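Long-range contact in 2-nitropropane dioxygenase (Streptomyces ansochromogenes, PDB 3BW2), which probably uses flavin mononucleotide and molecular oxygen to oxidise alkyl nitronates such as propionate 3-nitronate, removing their nitro group: residues A[93-107]-A[295-308]. Residues are numbered along the deposited sequence; the frame is centred on the assembly and turned at random.
Sequences AAWYETELGDPDGGR and PDVHHLTSPLRKAA
Tyr96, just past the end of helix 90-95, packs its side chain on Ala307 and Ala308 of helix 296-311: CB meets Ala307 CB at 3.7 Å and CE1 reaches Ala308, while the Leu304 carbonyl O sits over one ring face and Trp95 covers the opposite one. Its OH goes on to hydrogen-bond Asp313 and Arg281. A Schellman motif at Glu97 ends helix 90-95, after which the chain runs antiparallel to helix 296-311. Thr98 puts its methyl near Leu304 CD2 and crosses Pro303 at about a right angle. With CG anti to its carbonyl carbon (chi1 -63°), Leu100 sends CD2 to Leu304 CD1, 3.5 Å away, and Ala86 of helix 81-88 touches it as well.

The helix kinks beside Gly101: Pro303 has no N-H and Leu304 N bonds only weakly, to Thr301 O, so Leu300 O, which Leu304 N would normally use, accepts from Gly101 N at 3.0 Å. Gly101 CA also makes a CA-H...O contact with His299 O. Asp296 CA, at the helix start, makes another, of 3.3 Å, with Pro103 O.

Beyond it the chain passes over one face and along an edge of the His299 ring. Gly105 CA lies over the face, and NE2 donates to Gly106 O at 2.8 Å, the acceptor in the ring plane and the bond landing on a carbonyl lone pair. A leucine in place of His299 would probably leave Gly106 O without this donor and the glycine turn freer to shift. Last, Arg107 NH1 forms a salt bridge with Asp296 OD2 at 2.8 Å, guanidinium and carboxylate planes 60° apart; NH1 also makes a weak, 3.4 Å salt bridge to Asp104 OD1, and its charge probably offsets the closeness of the two acids. The side chain of Pro295 lies about 12 Å from the bound FMN. This is peripheral packing in a TIM-barrel flavoprotein: an irregular segment following helix 90-95 lies along a kinked helix far on in sequence.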
# COMPACT_ATOMS: atom_id res chain seq x y z
N ALA A 93 0.04 2.08 34.10
CA ALA A 93 -0.44 1.18 35.14
C ALA A 93 -1.06 1.97 36.30
O ALA A 93 -2.15 1.65 36.77
CB ALA A 93 0.71 0.32 35.66
N ALA A 94 -0.36 3.01 36.75
CA ALA A 94 -0.85 3.84 37.84
C ALA A 94 -2.14 4.56 37.44
O ALA A 94 -3.12 4.57 38.20
CB ALA A 94 0.21 4.86 38.23
N TRP A 95 -2.15 5.15 36.25
CA TRP A 95 -3.32 5.88 35.77
C TRP A 95 -4.56 5.00 35.66
O TRP A 95 -5.63 5.36 36.14
CB TRP A 95 -3.03 6.52 34.41
CG TRP A 95 -4.18 7.34 33.90
CD1 TRP A 95 -5.09 6.99 32.95
CD2 TRP A 95 -4.57 8.64 34.38
NE1 TRP A 95 -6.03 7.99 32.80
CE2 TRP A 95 -5.74 9.01 33.66
CE3 TRP A 95 -4.06 9.52 35.34
CZ2 TRP A 95 -6.40 10.23 33.88
CZ3 TRP A 95 -4.72 10.73 35.55
CH2 TRP A 95 -5.87 11.07 34.82
N TYR A 96 -4.42 3.84 35.02
CA TYR A 96 -5.53 2.93 34.87
C TYR A 96 -5.71 2.09 36.12
O TYR A 96 -6.54 1.18 36.17
CB TYR A 96 -5.32 2.03 33.64
CG TYR A 96 -5.49 2.79 32.34
CD1 TYR A 96 -6.73 3.30 31.96
CD2 TYR A 96 -4.39 3.04 31.51
CE1 TYR A 96 -6.88 4.04 30.79
CE2 TYR A 96 -4.53 3.79 30.34
CZ TYR A 96 -5.78 4.29 29.99
OH TYR A 96 -5.93 5.04 28.84
N GLU A 97 -4.91 2.40 37.14
CA GLU A 97 -4.96 1.71 38.43
C GLU A 97 -5.01 0.20 38.31
O GLU A 97 -5.90 -0.45 38.87
CB GLU A 97 -6.15 2.21 39.24
CG GLU A 97 -6.14 3.72 39.46
CD GLU A 97 -7.31 4.20 40.29
OE1 GLU A 97 -8.47 3.98 39.87
OE2 GLU A 97 -7.07 4.81 41.35
N THR A 98 -4.05 -0.36 37.59
CA THR A 98 -3.98 -1.80 37.40
C THR A 98 -2.53 -2.21 37.17
O THR A 98 -1.71 -1.41 36.74
CB THR A 98 -4.84 -2.22 36.19
OG1 THR A 98 -4.80 -3.65 36.06
CG2 THR A 98 -4.31 -1.59 34.91
N GLU A 99 -2.23 -3.46 37.48
CA GLU A 99 -0.89 -4.00 37.32
C GLU A 99 -0.65 -4.45 35.88
O GLU A 99 -1.57 -4.90 35.21
CB GLU A 99 -0.69 -5.20 38.25
CG GLU A 99 -0.72 -4.86 39.73
CD GLU A 99 0.64 -4.46 40.24
OE1 GLU A 99 1.56 -5.30 40.18
OE2 GLU A 99 0.79 -3.31 40.71
N LEU A 100 0.59 -4.34 35.42
CA LEU A 100 0.91 -4.79 34.07
C LEU A 100 0.82 -6.31 34.11
O LEU A 100 1.03 -6.92 35.16
CB LEU A 100 2.32 -4.35 33.67
CG LEU A 100 2.56 -2.84 33.59
CD1 LEU A 100 4.00 -2.56 33.19
CD2 LEU A 100 1.59 -2.21 32.58
N GLY A 101 0.49 -6.93 32.98
CA GLY A 101 0.38 -8.38 32.94
C GLY A 101 1.74 -9.04 32.93
O GLY A 101 2.76 -8.38 32.72
N ASP A 102 1.77 -10.35 33.16
CA ASP A 102 3.03 -11.09 33.16
C ASP A 102 3.47 -11.26 31.71
O ASP A 102 2.76 -11.86 30.91
CB ASP A 102 2.83 -12.47 33.79
CG ASP A 102 4.14 -13.20 34.01
OD1 ASP A 102 5.07 -13.04 33.19
OD2 ASP A 102 4.24 -13.96 35.00
N PRO A 103 4.65 -10.73 31.36
CA PRO A 103 5.15 -10.85 29.98
C PRO A 103 5.35 -12.29 29.54
O PRO A 103 5.34 -12.59 28.35
CB PRO A 103 6.45 -10.06 30.02
CG PRO A 103 6.92 -10.26 31.42
CD PRO A 103 5.65 -10.07 32.21
N ASP A 104 5.54 -13.18 30.51
CA ASP A 104 5.75 -14.59 30.21
C ASP A 104 4.49 -15.38 30.53
O ASP A 104 4.49 -16.23 31.41
CB ASP A 104 6.93 -15.12 31.04
CG ASP A 104 8.22 -14.35 30.78
OD1 ASP A 104 8.62 -14.24 29.60
OD2 ASP A 104 8.83 -13.86 31.76
N GLY A 105 3.43 -15.10 29.79
CA GLY A 105 2.17 -15.79 30.01
C GLY A 105 1.64 -16.62 28.86
O GLY A 105 0.45 -16.56 28.54
N GLY A 106 2.52 -17.40 28.22
CA GLY A 106 2.09 -18.25 27.12
C GLY A 106 2.48 -17.76 25.73
O GLY A 106 2.20 -16.62 25.37
N ARG A 107 3.11 -18.64 24.95
CA ARG A 107 3.52 -18.30 23.60
C ARG A 107 2.91 -19.23 22.55
O ARG A 107 2.96 -18.94 21.35
CB ARG A 107 5.05 -18.35 23.48
CG ARG A 107 5.77 -17.30 24.29
CD ARG A 107 7.23 -17.21 23.87
NE ARG A 107 7.92 -16.08 24.49
CZ ARG A 107 8.17 -15.98 25.79
NH1 ARG A 107 8.80 -14.91 26.26
NH2 ARG A 107 7.78 -16.94 26.62
N PRO A 295 4.42 -12.69 22.21
CA PRO A 295 3.28 -11.93 22.71
C PRO A 295 3.59 -11.28 24.06
O PRO A 295 2.68 -10.84 24.76
CB PRO A 295 2.20 -12.99 22.83
CG PRO A 295 2.98 -14.16 23.33
CD PRO A 295 4.24 -14.13 22.48
N ASP A 296 4.87 -11.24 24.41
CA ASP A 296 5.30 -10.65 25.68
C ASP A 296 4.66 -9.30 25.94
O ASP A 296 4.05 -9.08 27.00
CB ASP A 296 6.83 -10.49 25.68
CG ASP A 296 7.56 -11.82 25.52
OD1 ASP A 296 7.36 -12.49 24.49
OD2 ASP A 296 8.33 -12.18 26.43
N VAL A 297 4.79 -8.38 24.99
CA VAL A 297 4.21 -7.04 25.15
C VAL A 297 2.69 -7.12 25.23
O VAL A 297 2.07 -6.39 26.00
CB VAL A 297 4.65 -6.12 23.99
CG1 VAL A 297 3.96 -4.77 24.11
CG2 VAL A 297 6.16 -5.94 24.02
N HIS A 298 2.10 -8.01 24.44
CA HIS A 298 0.65 -8.17 24.46
C HIS A 298 0.16 -8.52 25.87
O HIS A 298 -0.83 -7.96 26.34
CB HIS A 298 0.22 -9.27 23.48
CG HIS A 298 -1.20 -9.68 23.63
ND1 HIS A 298 -1.60 -10.70 24.47
CD2 HIS A 298 -2.34 -9.17 23.10
CE1 HIS A 298 -2.91 -10.81 24.44
NE2 HIS A 298 -3.39 -9.89 23.62
N HIS A 299 0.85 -9.45 26.53
CA HIS A 299 0.48 -9.85 27.89
C HIS A 299 0.66 -8.67 28.83
O HIS A 299 -0.16 -8.41 29.71
CB HIS A 299 1.36 -10.99 28.39
CG HIS A 299 1.23 -12.26 27.61
ND1 HIS A 299 0.01 -12.83 27.31
CD2 HIS A 299 2.17 -13.09 27.09
CE1 HIS A 299 0.20 -13.96 26.65
NE2 HIS A 299 1.50 -14.14 26.50
N LEU A 300 1.76 -7.95 28.62
CA LEU A 300 2.11 -6.80 29.43
C LEU A 300 1.03 -5.71 29.45
O LEU A 300 0.68 -5.20 30.51
CB LEU A 300 3.43 -6.22 28.92
CG LEU A 300 4.23 -5.28 29.81
CD1 LEU A 300 4.74 -6.04 31.03
CD2 LEU A 300 5.40 -4.71 29.02
N THR A 301 0.50 -5.38 28.27
CA THR A 301 -0.50 -4.32 28.15
C THR A 301 -1.96 -4.73 28.25
O THR A 301 -2.84 -3.88 28.41
CB THR A 301 -0.35 -3.57 26.81
OG1 THR A 301 -0.74 -4.44 25.74
CG2 THR A 301 1.09 -3.13 26.60
N SER A 302 -2.23 -6.03 28.14
CA SER A 302 -3.61 -6.52 28.19
C SER A 302 -4.44 -5.89 29.30
O SER A 302 -5.56 -5.44 29.06
CB SER A 302 -3.63 -8.04 28.32
OG SER A 302 -4.96 -8.50 28.26
N PRO A 303 -3.91 -5.85 30.54
CA PRO A 303 -4.65 -5.25 31.66
C PRO A 303 -4.92 -3.77 31.43
O PRO A 303 -5.97 -3.25 31.80
CB PRO A 303 -3.72 -5.49 32.85
CG PRO A 303 -2.99 -6.74 32.47
CD PRO A 303 -2.67 -6.48 31.02
N LEU A 304 -3.96 -3.08 30.82
CA LEU A 304 -4.11 -1.65 30.55
C LEU A 304 -5.26 -1.44 29.56
O LEU A 304 -6.12 -0.57 29.76
CB LEU A 304 -2.81 -1.08 29.97
CG LEU A 304 -1.58 -1.15 30.88
CD1 LEU A 304 -0.35 -0.63 30.13
CD2 LEU A 304 -1.83 -0.33 32.14
N ARG A 305 -5.27 -2.23 28.50
CA ARG A 305 -6.31 -2.13 27.49
C ARG A 305 -7.69 -2.47 28.05
O ARG A 305 -8.68 -1.86 27.67
CB ARG A 305 -5.98 -3.02 26.30
CG ARG A 305 -4.88 -2.44 25.41
CD ARG A 305 -4.56 -3.38 24.26
NE ARG A 305 -3.70 -4.47 24.69
CZ ARG A 305 -3.52 -5.59 23.99
NH1 ARG A 305 -4.14 -5.76 22.83
NH2 ARG A 305 -2.70 -6.52 24.45
N LYS A 306 -7.75 -3.46 28.94
CA LYS A 306 -9.03 -3.85 29.54
C LYS A 306 -9.56 -2.69 30.37
O LYS A 306 -10.75 -2.37 30.32
CB LYS A 306 -8.86 -5.06 30.47
CG LYS A 306 -8.55 -6.39 29.78
CD LYS A 306 -8.72 -7.53 30.79
CE LYS A 306 -8.36 -8.88 30.19
NZ LYS A 306 -6.90 -9.02 29.94
N ALA A 307 -8.69 -2.07 31.15
CA ALA A 307 -9.08 -0.95 31.99
C ALA A 307 -9.58 0.22 31.13
O ALA A 307 -10.61 0.82 31.43
CB ALA A 307 -7.90 -0.50 32.84
N ALA A 308 -8.83 0.53 30.07
CA ALA A 308 -9.20 1.62 29.18
C ALA A 308 -10.57 1.36 28.56
O ALA A 308 -11.42 2.26 28.48
CB ALA A 308 -8.14 1.77 28.09